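Long-range contacts in DNA primase (Aquifex aeolicus, PDB 2AU3), which probably synthesises, as a zinc-containing DnaG primase, the short RNA primers from which DNA polymerase starts during DNA replication: residues T35-H40 and F56-C61; I14-V19 and F47-S52; D66-V71 and E81-L86; R141-G146 and D255-F260. All coordinates share one frame; numbering follows the deposited sequence.

How the contacts relate
Contacts 1, 2 and 3 all lie in the N-terminal zinc-binding region. Contacts 1 and 2 share the five-stranded antiparallel sheet, in which strands 47-50 and 55-58 are neighbours. Their centres are about 13 Å apart, and along the chain their segments alternate. Contact 3 follows both in sequence and joins helices 67-75 and 79-90, with its centre about 13 Å from contact 2 and about 17 Å from contact 1. Contact 4 comes last. It joins the N-terminal part of the catalytic core to the Toprim region, and its centre is about 18 Å from contact 1. The two meet through K57 and D144, so the zinc-bearing end of the sheet rests against the polymerase core.

Contact 1: T35-H40 and F56-C61; sequences TNCPFH and FKCFGC. With ZN (zinc ion), chain B.
C37 and H40 meet C58 and C61 around one zinc ion. C37 SG, C58 SG and C61 SG bind it together with H40 ND1, which lies 2.0 Å from the zinc. The four ligands form a distorted tetrahedron, the three-cysteine, one-histidine site of a CHC2 zinc ribbon. C37 and C58 reach the metal alike, and C61 differently. C37 SG stands anti to its own backbone N (chi1 -175°), and C58 SG does likewise. C61 SG instead sits between its backbone N and carbonyl carbon (chi1 67°).

The imidazole of H40 is held on several sides. C58 SG lies at its edge, 3.2 Å from H40 CE1. One face rests on the backbone of the turn, with G60 C and C61 N both over the rim. G60 has no side chain, which lets the ring come this close: H40 CE1 is 3.4 Å from G60 CA. H40 NE2 has a weak hydrogen bond to D42.

Two thiolates also accept backbone N-H groups. C37 SG takes F39 N at 3.4 Å and, weakly, H40 N. C58 SG takes C61 N at 3.5 Å and, weakly, G60 N. These bonds probably spread the negative charge of the sulfurs and fix each knuckle around its metal ligand.

The site lies at one end of the sheet, after strand 32-35 and at the end of strand 55-58. F47 of the intervening strand 47-50 touches C37 and F39, and its ring meets that of F56. F39 and F56 also pack on L73 of helix 67-75. On another side, K57 forms a salt bridge with D144 of the catalytic core.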
loop_
_atom_site.group_PDB
_atom_site.type_symbol
_atom_site.label_atom_id
_atom_site.label_comp_id
_atom_site.label_asym_id
_atom_site.label_seq_id
_atom_site.Cartn_x
_atom_site.Cartn_y
_atom_site.Cartn_z
ATOM N N THR A 35 -17.095 11.394 -16.731
ATOM C CA THR A 35 -17.465 12.756 -17.102
ATOM C C THR A 35 -16.208 13.616 -16.949
ATOM O O THR A 35 -15.135 13.089 -16.606
ATOM C CB THR A 35 -18.636 13.254 -16.206
ATOM O OG1 THR A 35 -19.088 14.547 -16.644
ATOM C CG2 THR A 35 -18.175 13.498 -14.789
ATOM N N ASN A 36 -16.292 14.910 -17.254
ATOM C CA ASN A 36 -15.114 15.763 -17.084
ATOM C C ASN A 36 -15.047 16.166 -15.633
ATOM O O ASN A 36 -16.075 16.448 -15.011
ATOM C CB ASN A 36 -15.146 17.019 -17.973
ATOM C CG ASN A 36 -15.386 16.708 -19.436
ATOM O OD1 ASN A 36 -14.451 16.454 -20.195
ATOM N ND2 ASN A 36 -16.640 16.766 -19.847
ATOM N N CYS A 37 -13.837 16.240 -15.100
ATOM C CA CYS A 37 -13.662 16.575 -13.690
ATOM C C CYS A 37 -14.047 18.040 -13.388
ATOM O O CYS A 37 -13.640 18.947 -14.107
ATOM C CB CYS A 37 -12.228 16.287 -13.256
ATOM S SG CYS A 37 -11.935 16.535 -11.495
ATOM N N PRO A 38 -14.832 18.257 -12.331
ATOM C CA PRO A 38 -15.227 19.616 -11.934
ATOM C C PRO A 38 -14.187 20.288 -11.023
ATOM O O PRO A 38 -14.375 21.448 -10.641
ATOM C CB PRO A 38 -16.522 19.376 -11.143
ATOM C CG PRO A 38 -16.315 18.008 -10.506
ATOM C CD PRO A 38 -15.399 17.234 -11.436
ATOM N N PHE A 39 -13.127 19.561 -10.666
ATOM C CA PHE A 39 -12.167 20.042 -9.672
ATOM C C PHE A 39 -10.799 20.412 -10.277
ATOM O O PHE A 39 -10.059 21.220 -9.705
ATOM C CB PHE A 39 -12.003 19.027 -8.535
ATOM C CG PHE A 39 -13.305 18.586 -7.917
ATOM C CD1 PHE A 39 -14.190 19.521 -7.394
ATOM C CD2 PHE A 39 -13.644 17.228 -7.854
ATOM C CE1 PHE A 39 -15.404 19.126 -6.840
ATOM C CE2 PHE A 39 -14.854 16.821 -7.277
ATOM C CZ PHE A 39 -15.734 17.777 -6.768
ATOM N N HIS A 40 -10.483 19.820 -11.426
ATOM C CA HIS A 40 -9.314 20.205 -12.216
ATOM C C HIS A 40 -9.719 20.310 -13.691
ATOM O O HIS A 40 -10.727 19.741 -14.096
ATOM C CB HIS A 40 -8.163 19.207 -12.003
ATOM C CG HIS A 40 -8.122 18.092 -13.020
ATOM N ND1 HIS A 40 -8.916 16.968 -12.927
ATOM C CD2 HIS A 40 -7.369 17.929 -14.134
ATOM C CE1 HIS A 40 -8.669 16.173 -13.951
ATOM N NE2 HIS A 40 -7.731 16.729 -14.696
ATOM N N PHE A 56 -15.599 7.584 -6.266
ATOM C CA PHE A 56 -15.242 8.265 -7.502
ATOM C C PHE A 56 -13.731 8.385 -7.456
ATOM O O PHE A 56 -13.149 8.266 -6.388
ATOM C CB PHE A 56 -15.912 9.648 -7.599
ATOM C CG PHE A 56 -15.402 10.660 -6.579
ATOM C CD1 PHE A 56 -14.344 11.528 -6.898
ATOM C CD2 PHE A 56 -15.987 10.757 -5.312
ATOM C CE1 PHE A 56 -13.880 12.482 -5.970
ATOM C CE2 PHE A 56 -15.507 11.711 -4.367
ATOM C CZ PHE A 56 -14.461 12.564 -4.707
ATOM N N LYS A 57 -13.103 8.576 -8.607
ATOM C CA LYS A 57 -11.651 8.798 -8.662
ATOM C C LYS A 57 -11.352 9.520 -9.955
ATOM O O LYS A 57 -11.731 9.045 -11.035
ATOM C CB LYS A 57 -10.885 7.467 -8.626
ATOM C CG LYS A 57 -9.342 7.595 -8.704
ATOM C CD LYS A 57 -8.705 8.178 -7.402
ATOM C CE LYS A 57 -7.145 8.145 -7.515
ATOM N NZ LYS A 57 -6.469 8.784 -6.334
ATOM N N CYS A 58 -10.693 10.669 -9.855
ATOM C CA CYS A 58 -10.236 11.365 -11.047
ATOM C C CYS A 58 -8.856 10.886 -11.474
ATOM O O CYS A 58 -7.896 11.012 -10.728
ATOM C CB CYS A 58 -10.214 12.869 -10.841
ATOM S SG CYS A 58 -9.872 13.670 -12.397
ATOM N N PHE A 59 -8.765 10.340 -12.679
ATOM C CA PHE A 59 -7.476 9.920 -13.229
ATOM C C PHE A 59 -6.689 11.106 -13.744
ATOM O O PHE A 59 -5.578 10.952 -14.220
ATOM C CB PHE A 59 -7.667 8.906 -14.344
ATOM C CG PHE A 59 -7.954 7.533 -13.854
ATOM C CD1 PHE A 59 -9.081 7.282 -13.072
ATOM C CD2 PHE A 59 -7.082 6.483 -14.139
ATOM C CE1 PHE A 59 -9.358 6.002 -12.594
ATOM C CE2 PHE A 59 -7.354 5.193 -13.677
ATOM C CZ PHE A 59 -8.494 4.956 -12.894
ATOM N N GLY A 60 -7.263 12.300 -13.631
ATOM C CA GLY A 60 -6.581 13.499 -14.082
ATOM C C GLY A 60 -5.848 14.225 -12.975
ATOM O O GLY A 60 -4.681 14.593 -13.135
ATOM N N CYS A 61 -6.522 14.433 -11.851
ATOM C CA CYS A 61 -5.893 15.066 -10.703
ATOM C C CYS A 61 -5.727 14.146 -9.487
ATOM O O CYS A 61 -5.026 14.495 -8.551
ATOM C CB CYS A 61 -6.644 16.324 -10.295
ATOM S SG CYS A 61 -8.294 15.959 -9.656
HETATM ZN ZN ZN B . -9.761 15.891 -11.481
#

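Contact 2: I14-V19 and F47-S52; sequences IDIVDV and FYVSPS
I16 and V17, in the first turn of helix 16-23, pack against V49 of strand 47-50 and P51 just beyond V49 and S50. In sequence order, D15 comes first, as the N-cap. Its OD1 accepts V17 N at 3.2 Å, and the N-H comes from above the carboxylate plane, 48° out of it. Q54 also donates to this carboxylate.

I16 follows. Its CG2 branch sits between the backbone N and the carbonyl carbon, and it faces the strand. I16 CG2 lies 3.8 Å from V49 CG1 and 4.0 Å from S50 O. V17 uses its CG2 branch, which is 3.7 Å from P51 CG at the ring of the proline and 4.2 Å from V49 CG1. V49 CG1 therefore meets both helix residues. The side chains that meet are all apolar; the one polar atom close by is S50 O. Q54 adds a polar link between the two segments: it bonds I16 N and also P51 O.

The contact lays helix 16-23 on the antiparallel sheet of the zinc ribbon, away from the metal: the V49 side chain is about 11 Å from the zinc ion. V49 pairs by backbone with Y33, and V17 touches the Y33 side chain, so strand 32-35 flanks the contact. I14, I16 and V19 rest on A67 of helix 67-75. I14 and V19 also reach Y90 of helix 79-90.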
loop_
_atom_site.group_PDB
_atom_site.type_symbol
_atom_site.label_atom_id
_atom_site.label_comp_id
_atom_site.label_asym_id
_atom_site.label_seq_id
_atom_site.Cartn_x
_atom_site.Cartn_y
_atom_site.Cartn_z
ATOM N N ILE A 14 -26.841 5.502 0.766
ATOM C CA ILE A 14 -26.521 6.320 -0.416
ATOM C C ILE A 14 -26.026 5.450 -1.566
ATOM O O ILE A 14 -25.320 4.470 -1.344
ATOM C CB ILE A 14 -25.434 7.375 -0.102
ATOM C CG1 ILE A 14 -25.972 8.442 0.846
ATOM C CG2 ILE A 14 -24.986 8.038 -1.371
ATOM C CD1 ILE A 14 -24.864 9.108 1.650
ATOM N N ASP A 15 -26.415 5.802 -2.788
ATOM C CA ASP A 15 -25.799 5.236 -3.982
ATOM C C ASP A 15 -25.069 6.381 -4.652
ATOM O O ASP A 15 -25.691 7.358 -5.068
ATOM C CB ASP A 15 -26.863 4.648 -4.938
ATOM C CG ASP A 15 -26.250 3.889 -6.129
ATOM O OD1 ASP A 15 -25.033 4.058 -6.435
ATOM O OD2 ASP A 15 -26.911 3.084 -6.820
ATOM N N ILE A 16 -23.745 6.274 -4.736
ATOM C CA ILE A 16 -22.924 7.364 -5.255
ATOM C C ILE A 16 -23.330 7.809 -6.660
ATOM O O ILE A 16 -23.209 8.979 -6.998
ATOM C CB ILE A 16 -21.440 6.979 -5.213
ATOM C CG1 ILE A 16 -20.561 8.204 -5.476
ATOM C CG2 ILE A 16 -21.147 5.802 -6.173
ATOM C CD1 ILE A 16 -19.069 7.963 -5.085
ATOM N N VAL A 17 -23.823 6.866 -7.468
ATOM C CA VAL A 17 -24.285 7.163 -8.817
ATOM C C VAL A 17 -25.441 8.170 -8.781
ATOM O O VAL A 17 -25.416 9.185 -9.484
ATOM C CB VAL A 17 -24.670 5.861 -9.584
ATOM C CG1 VAL A 17 -25.323 6.174 -10.930
ATOM C CG2 VAL A 17 -23.446 5.003 -9.810
ATOM N N ASP A 18 -26.442 7.914 -7.949
ATOM C CA ASP A 18 -27.539 8.884 -7.791
ATOM C C ASP A 18 -27.039 10.259 -7.311
ATOM O O ASP A 18 -27.476 11.295 -7.835
ATOM C CB ASP A 18 -28.630 8.374 -6.834
ATOM C CG ASP A 18 -29.303 7.097 -7.326
ATOM O OD1 ASP A 18 -29.475 6.922 -8.552
ATOM O OD2 ASP A 18 -29.702 6.207 -6.545
ATOM N N VAL A 19 -26.141 10.297 -6.325
ATOM C CA VAL A 19 -25.726 11.635 -5.849
ATOM C C VAL A 19 -24.898 12.446 -6.822
ATOM O O VAL A 19 -25.173 13.632 -6.999
ATOM C CB VAL A 19 -25.262 11.763 -4.329
ATOM C CG1 VAL A 19 -25.193 10.459 -3.606
ATOM C CG2 VAL A 19 -23.986 12.612 -4.156
ATOM N N PHE A 47 -12.710 11.559 -14.943
ATOM C CA PHE A 47 -13.357 11.452 -13.632
ATOM C C PHE A 47 -14.356 10.309 -13.667
ATOM O O PHE A 47 -15.362 10.375 -14.394
ATOM C CB PHE A 47 -14.060 12.780 -13.321
ATOM C CG PHE A 47 -14.729 12.830 -11.978
ATOM C CD1 PHE A 47 -14.154 13.548 -10.934
ATOM C CD2 PHE A 47 -15.972 12.212 -11.774
ATOM C CE1 PHE A 47 -14.788 13.633 -9.684
ATOM C CE2 PHE A 47 -16.611 12.286 -10.537
ATOM C CZ PHE A 47 -16.023 13.001 -9.486
ATOM N N TYR A 48 -14.081 9.264 -12.881
ATOM C CA TYR A 48 -14.839 8.024 -12.937
ATOM C C TYR A 48 -15.614 7.766 -11.664
ATOM O O TYR A 48 -15.153 8.073 -10.570
ATOM C CB TYR A 48 -13.924 6.832 -13.248
ATOM C CG TYR A 48 -13.417 6.826 -14.674
ATOM C CD1 TYR A 48 -14.029 6.051 -15.648
ATOM C CD2 TYR A 48 -12.323 7.604 -15.039
ATOM C CE1 TYR A 48 -13.555 6.037 -16.954
ATOM C CE2 TYR A 48 -11.853 7.604 -16.331
ATOM C CZ TYR A 48 -12.475 6.825 -17.283
ATOM O OH TYR A 48 -12.000 6.849 -18.562
ATOM N N VAL A 49 -16.812 7.208 -11.826
ATOM C CA VAL A 49 -17.632 6.798 -10.710
ATOM C C VAL A 49 -17.886 5.304 -10.847
ATOM O O VAL A 49 -18.363 4.852 -11.884
ATOM C CB VAL A 49 -18.970 7.575 -10.693
ATOM C CG1 VAL A 49 -19.834 7.107 -9.521
ATOM C CG2 VAL A 49 -18.709 9.108 -10.620
ATOM N N SER A 50 -17.513 4.532 -9.827
ATOM C CA SER A 50 -17.699 3.087 -9.892
ATOM C C SER A 50 -18.908 2.721 -9.038
ATOM O O SER A 50 -18.903 2.938 -7.828
ATOM C CB SER A 50 -16.440 2.379 -9.382
ATOM O OG SER A 50 -16.725 1.043 -9.004
ATOM N N PRO A 51 -19.973 2.223 -9.659
ATOM C CA PRO A 51 -21.086 1.686 -8.881
ATOM C C PRO A 51 -20.654 0.523 -7.961
ATOM O O PRO A 51 -21.203 0.404 -6.872
ATOM C CB PRO A 51 -22.081 1.214 -9.957
ATOM C CG PRO A 51 -21.721 1.992 -11.204
ATOM C CD PRO A 51 -20.228 2.210 -11.114
ATOM N N SER A 52 -19.668 -0.287 -8.352
ATOM C CA SER A 52 -19.345 -1.497 -7.556
ATOM C C SER A 52 -18.443 -1.176 -6.351
ATOM O O SER A 52 -18.478 -1.864 -5.308
ATOM C CB SER A 52 -18.669 -2.552 -8.428
ATOM O OG SER A 52 -17.469 -2.038 -8.984
#

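Contact 3: D66-V71 and E81-L86; sequences DAIKFV and EAALEL
I68 meets A82, A83 and L86 across the junction of two helices. The tight part lies around the two alanines. A82 CB is 3.3 Å from I68 O. With I68 CG1 anti to the carbonyl carbon (chi1 -66°), the I68 CG2 methyl lies opposite the backbone N and comes within 3.5 Å of A83 N. The other branch of I68, CG1, lies 3.9 Å from L86 CD1.

Helices 67-75 and 79-90 follow each other with a short connection and cross nearly at right angles. Their segment axes approach to 8.3 Å at 106°, a geometry consistent with an alpha-alpha corner. D66 is the N-cap of the first helix: its OD1 accepts K69 N at 2.9 Å. Replacing I68 by an alanine would remove both branches and would probably leave A83 CB and L86 CD1 facing a gap.

The packing is looser toward V71. V71 CG1 lies 4.0 Å from A82 CB, while V71 CG2 meets the forked end of L86, with CD1 at 4.0 Å. The outer side of helix 79-90 faces solvent at E85, which starts toward helix 67-75 but whose carboxylate end leads away. On the buried side, I7 of helix 6-13 touches both I68 and A83.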
loop_
_atom_site.group_PDB
_atom_site.type_symbol
_atom_site.label_atom_id
_atom_site.label_comp_id
_atom_site.label_asym_id
_atom_site.label_seq_id
_atom_site.Cartn_x
_atom_site.Cartn_y
_atom_site.Cartn_z
ATOM N N ASP A 66 -15.759 8.837 -1.407
ATOM C CA ASP A 66 -17.145 8.380 -1.421
ATOM C C ASP A 66 -18.101 9.505 -1.821
ATOM O O ASP A 66 -17.678 10.608 -2.229
ATOM C CB ASP A 66 -17.551 7.703 -0.077
ATOM C CG ASP A 66 -17.584 8.688 1.111
ATOM O OD1 ASP A 66 -17.483 9.905 0.888
ATOM O OD2 ASP A 66 -17.706 8.333 2.313
ATOM N N ALA A 67 -19.394 9.203 -1.753
ATOM C CA ALA A 67 -20.416 10.146 -2.169
ATOM C C ALA A 67 -20.469 11.399 -1.284
ATOM O O ALA A 67 -20.570 12.512 -1.792
ATOM C CB ALA A 67 -21.780 9.453 -2.202
ATOM N N ILE A 68 -20.410 11.223 0.035
ATOM C CA ILE A 68 -20.423 12.370 0.931
ATOM C C ILE A 68 -19.253 13.307 0.611
ATOM O O ILE A 68 -19.396 14.549 0.604
ATOM C CB ILE A 68 -20.308 11.919 2.401
ATOM C CG1 ILE A 68 -21.563 11.131 2.822
ATOM C CG2 ILE A 68 -20.067 13.158 3.313
ATOM C CD1 ILE A 68 -21.412 10.376 4.156
ATOM N N LYS A 69 -18.091 12.706 0.383
ATOM C CA LYS A 69 -16.888 13.457 0.088
ATOM C C LYS A 69 -17.038 14.243 -1.219
ATOM O O LYS A 69 -16.600 15.390 -1.301
ATOM C CB LYS A 69 -15.687 12.519 0.010
ATOM C CG LYS A 69 -14.454 13.173 -0.571
ATOM C CD LYS A 69 -13.212 12.554 0.023
ATOM C CE LYS A 69 -12.014 13.439 -0.185
ATOM N NZ LYS A 69 -10.822 12.601 -0.464
ATOM N N PHE A 70 -17.663 13.642 -2.235
ATOM C CA PHE A 70 -17.927 14.395 -3.465
ATOM C C PHE A 70 -18.710 15.690 -3.157
ATOM O O PHE A 70 -18.365 16.770 -3.629
ATOM C CB PHE A 70 -18.679 13.574 -4.522
ATOM C CG PHE A 70 -19.026 14.388 -5.752
ATOM C CD1 PHE A 70 -18.083 14.587 -6.768
ATOM C CD2 PHE A 70 -20.257 15.030 -5.845
ATOM C CE1 PHE A 70 -18.380 15.376 -7.887
ATOM C CE2 PHE A 70 -20.567 15.824 -6.976
ATOM C CZ PHE A 70 -19.627 16.004 -7.978
ATOM N N VAL A 71 -19.790 15.560 -2.399
ATOM C CA VAL A 71 -20.629 16.718 -2.085
ATOM C C VAL A 71 -19.819 17.756 -1.304
ATOM O O VAL A 71 -19.882 18.971 -1.608
ATOM C CB VAL A 71 -21.935 16.308 -1.336
ATOM C CG1 VAL A 71 -22.743 17.553 -0.904
ATOM C CG2 VAL A 71 -22.771 15.389 -2.205
ATOM N N GLU A 81 -20.626 18.246 7.338
ATOM C CA GLU A 81 -21.606 19.152 6.734
ATOM C C GLU A 81 -22.283 18.527 5.495
ATOM O O GLU A 81 -23.503 18.592 5.335
ATOM C CB GLU A 81 -20.963 20.510 6.386
ATOM C CG GLU A 81 -20.747 21.423 7.587
ATOM C CD GLU A 81 -20.025 22.729 7.247
ATOM O OE1 GLU A 81 -19.029 22.718 6.487
ATOM O OE2 GLU A 81 -20.446 23.790 7.768
ATOM N N ALA A 82 -21.486 17.936 4.614
ATOM C CA ALA A 82 -22.015 17.247 3.427
ATOM C C ALA A 82 -22.860 16.058 3.842
ATOM O O ALA A 82 -23.906 15.781 3.232
ATOM C CB ALA A 82 -20.869 16.779 2.514
ATOM N N ALA A 83 -22.388 15.334 4.855
ATOM C CA ALA A 83 -23.153 14.226 5.424
ATOM C C ALA A 83 -24.563 14.669 5.869
ATOM O O ALA A 83 -25.554 13.985 5.599
ATOM C CB ALA A 83 -22.395 13.604 6.556
ATOM N N LEU A 84 -24.649 15.826 6.510
ATOM C CA LEU A 84 -25.932 16.329 7.016
ATOM C C LEU A 84 -26.847 16.701 5.865
ATOM O O LEU A 84 -28.042 16.462 5.921
ATOM C CB LEU A 84 -25.733 17.547 7.937
ATOM C CG LEU A 84 -26.978 18.083 8.691
ATOM C CD1 LEU A 84 -27.814 16.978 9.335
ATOM C CD2 LEU A 84 -26.585 19.115 9.740
ATOM N N GLU A 85 -26.278 17.302 4.829
ATOM C CA GLU A 85 -27.060 17.682 3.666
ATOM C C GLU A 85 -27.637 16.444 2.964
ATOM O O GLU A 85 -28.820 16.445 2.573
ATOM C CB GLU A 85 -26.219 18.529 2.707
ATOM C CG GLU A 85 -26.971 19.023 1.480
ATOM C CD GLU A 85 -28.077 20.021 1.807
ATOM O OE1 GLU A 85 -28.107 20.563 2.954
ATOM O OE2 GLU A 85 -28.922 20.267 0.903
ATOM N N LEU A 86 -26.821 15.385 2.837
ATOM C CA LEU A 86 -27.286 14.131 2.233
ATOM C C LEU A 86 -28.296 13.380 3.115
ATOM O O LEU A 86 -29.222 12.745 2.608
ATOM C CB LEU A 86 -26.109 13.206 1.876
ATOM C CG LEU A 86 -25.315 13.664 0.658
ATOM C CD1 LEU A 86 -24.189 12.716 0.335
ATOM C CD2 LEU A 86 -26.228 13.913 -0.573
#

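Contact 4: R141-G146 and D255-F260; sequences RKFDLG and DLLRLF
F143 and F260 form a T-shaped pair. The edge of F143 points into the face of F260, with centroids 4.9 Å apart and planes at 81°. F143 CZ stands over the centre of the F260 ring. F143 CE2 lies 3.7 Å from F260 CD2.

A CH-pi contact covers a face of F143. L257 CD2 sits 3.9 Å from the F143 centroid, close to the ring normal. F143 CG is anti to its carbonyl carbon (chi1 -81°), which sends the ring out toward the helix and past the side chain of L257.

The remaining contacts are apolar; two set an aliphatic carbon against a ring. L256 CD2 approaches F143 CZ obliquely at 3.6 Å. K142, partly exposed, brings CE 3.8 Å from F260 CE2. L145 and L257 reach toward each other tip to tip, with L145 CD1 and L257 CD1 4.1 Å apart. A serine in place of F260 would lose the ring face and would probably leave the edge of F143 and the CE of K142 without their mate, with F143 freer to turn.

D144 lies between the two residues that touch L257, F143 and L145. It follows helix 137-142 and has the positive phi of a Schellman motif, and its carboxylate is bound by R117 and K194.

The contact joins the N-terminal part of the catalytic core to the Toprim region. The L256 side chain is about 9 Å from that of E251, a predicted magnesium ligand. Helix 253-261 follows strand 247-249. E236 of helix 234-244 touches K142, F143 and F260, and L145 packs on L120 of helix 101-122.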
loop_
_atom_site.group_PDB
_atom_site.type_symbol
_atom_site.label_atom_id
_atom_site.label_comp_id
_atom_site.label_asym_id
_atom_site.label_seq_id
_atom_site.Cartn_x
_atom_site.Cartn_y
_atom_site.Cartn_z
ATOM N N ARG A 141 -0.682 9.756 -8.716
ATOM C CA ARG A 141 -2.085 10.071 -8.470
ATOM C C ARG A 141 -2.917 8.905 -7.928
ATOM O O ARG A 141 -3.730 9.098 -7.009
ATOM C CB ARG A 141 -2.733 10.587 -9.737
ATOM C CG ARG A 141 -2.229 11.978 -10.122
ATOM C CD ARG A 141 -2.963 12.579 -11.293
ATOM N NE ARG A 141 -2.813 11.798 -12.519
ATOM C CZ ARG A 141 -2.008 12.119 -13.542
ATOM N NH1 ARG A 141 -1.232 13.206 -13.489
ATOM N NH2 ARG A 141 -1.968 11.334 -14.609
ATOM N N LYS A 142 -2.714 7.708 -8.498
ATOM C CA LYS A 142 -3.391 6.512 -7.997
ATOM C C LYS A 142 -3.124 6.280 -6.521
ATOM O O LYS A 142 -4.048 5.920 -5.763
ATOM C CB LYS A 142 -2.977 5.262 -8.770
ATOM C CG LYS A 142 -3.661 3.986 -8.253
ATOM C CD LYS A 142 -3.195 2.792 -9.071
ATOM C CE LYS A 142 -3.887 1.514 -8.635
ATOM N NZ LYS A 142 -5.368 1.561 -8.727
ATOM N N PHE A 143 -1.855 6.436 -6.142
ATOM C CA PHE A 143 -1.396 6.171 -4.786
ATOM C C PHE A 143 -1.509 7.379 -3.852
ATOM O O PHE A 143 -1.147 7.285 -2.678
ATOM C CB PHE A 143 0.041 5.626 -4.783
ATOM C CG PHE A 143 0.118 4.151 -5.091
ATOM C CD1 PHE A 143 0.163 3.199 -4.058
ATOM C CD2 PHE A 143 0.074 3.712 -6.386
ATOM C CE1 PHE A 143 0.213 1.815 -4.349
ATOM C CE2 PHE A 143 0.124 2.330 -6.683
ATOM C CZ PHE A 143 0.206 1.380 -5.623
ATOM N N ASP A 144 -2.035 8.488 -4.374
ATOM C CA ASP A 144 -2.346 9.665 -3.554
ATOM C C ASP A 144 -1.075 10.280 -2.920
ATOM O O ASP A 144 -1.108 10.830 -1.823
ATOM C CB ASP A 144 -3.435 9.344 -2.495
ATOM C CG ASP A 144 -4.776 9.007 -3.127
ATOM O OD1 ASP A 144 -5.410 8.011 -2.721
ATOM O OD2 ASP A 144 -5.275 9.675 -4.068
ATOM N N LEU A 145 0.026 10.227 -3.659
ATOM C CA LEU A 145 1.264 10.851 -3.212
ATOM C C LEU A 145 1.067 12.305 -2.914
ATOM O O LEU A 145 0.301 13.027 -3.624
ATOM C CB LEU A 145 2.386 10.670 -4.222
ATOM C CG LEU A 145 2.746 9.223 -4.560
ATOM C CD1 LEU A 145 4.146 9.229 -5.089
ATOM C CD2 LEU A 145 2.617 8.246 -3.423
ATOM N N GLY A 146 1.774 12.759 -1.880
ATOM C CA GLY A 146 1.665 14.139 -1.483
ATOM C C GLY A 146 2.963 14.779 -1.045
ATOM O O GLY A 146 4.068 14.237 -1.255
ATOM N N ASP A 255 10.339 0.935 -4.396
ATOM C CA ASP A 255 10.392 -0.207 -5.330
ATOM C C ASP A 255 8.997 -0.546 -5.826
ATOM O O ASP A 255 8.832 -0.951 -6.958
ATOM C CB ASP A 255 10.971 -1.457 -4.654
ATOM C CG ASP A 255 12.162 -1.152 -3.776
ATOM O OD1 ASP A 255 13.265 -0.982 -4.326
ATOM O OD2 ASP A 255 12.085 -1.076 -2.518
ATOM N N LEU A 256 7.997 -0.437 -4.950
ATOM C CA LEU A 256 6.663 -0.819 -5.341
ATOM C C LEU A 256 6.137 0.191 -6.363
ATOM O O LEU A 256 5.575 -0.185 -7.394
ATOM C CB LEU A 256 5.707 -0.881 -4.123
ATOM C CG LEU A 256 4.281 -1.403 -4.413
ATOM C CD1 LEU A 256 3.775 -2.178 -3.189
ATOM C CD2 LEU A 256 3.273 -0.295 -4.774
ATOM N N LEU A 257 6.324 1.482 -6.060
ATOM C CA LEU A 257 5.809 2.536 -6.913
ATOM C C LEU A 257 6.427 2.457 -8.296
ATOM O O LEU A 257 5.745 2.715 -9.294
ATOM C CB LEU A 257 6.071 3.889 -6.289
ATOM C CG LEU A 257 5.278 4.105 -5.009
ATOM C CD1 LEU A 257 5.639 5.435 -4.403
ATOM C CD2 LEU A 257 3.802 4.029 -5.351
ATOM N N ARG A 258 7.701 2.063 -8.347
ATOM C CA ARG A 258 8.418 1.870 -9.598
ATOM C C ARG A 258 7.870 0.709 -10.404
ATOM O O ARG A 258 7.653 0.849 -11.595
ATOM C CB ARG A 258 9.913 1.628 -9.342
ATOM C CG ARG A 258 10.687 2.896 -9.047
ATOM C CD ARG A 258 10.806 3.835 -10.246
ATOM N NE ARG A 258 11.811 3.326 -11.170
ATOM C CZ ARG A 258 11.605 3.074 -12.457
ATOM N NH1 ARG A 258 10.433 3.290 -13.019
ATOM N NH2 ARG A 258 12.584 2.608 -13.191
ATOM N N LEU A 259 7.695 -0.452 -9.771
ATOM C CA LEU A 259 7.126 -1.609 -10.490
ATOM C C LEU A 259 5.723 -1.289 -11.026
ATOM O O LEU A 259 5.400 -1.553 -12.204
ATOM C CB LEU A 259 7.132 -2.860 -9.588
ATOM C CG LEU A 259 8.290 -3.860 -9.787
ATOM C CD1 LEU A 259 9.637 -3.252 -9.406
ATOM C CD2 LEU A 259 8.015 -5.117 -8.933
ATOM N N PHE A 260 4.899 -0.647 -10.188
ATOM C CA PHE A 260 3.555 -0.195 -10.614
ATOM C C PHE A 260 3.648 0.815 -11.780
ATOM O O PHE A 260 2.825 0.782 -12.696
ATOM C CB PHE A 260 2.822 0.488 -9.466
ATOM C CG PHE A 260 1.604 -0.219 -9.025
ATOM C CD1 PHE A 260 1.684 -1.180 -8.027
ATOM C CD2 PHE A 260 0.385 0.054 -9.604
ATOM C CE1 PHE A 260 0.541 -1.849 -7.632
ATOM C CE2 PHE A 260 -0.755 -0.605 -9.199
ATOM C CZ PHE A 260 -0.666 -1.552 -8.204
#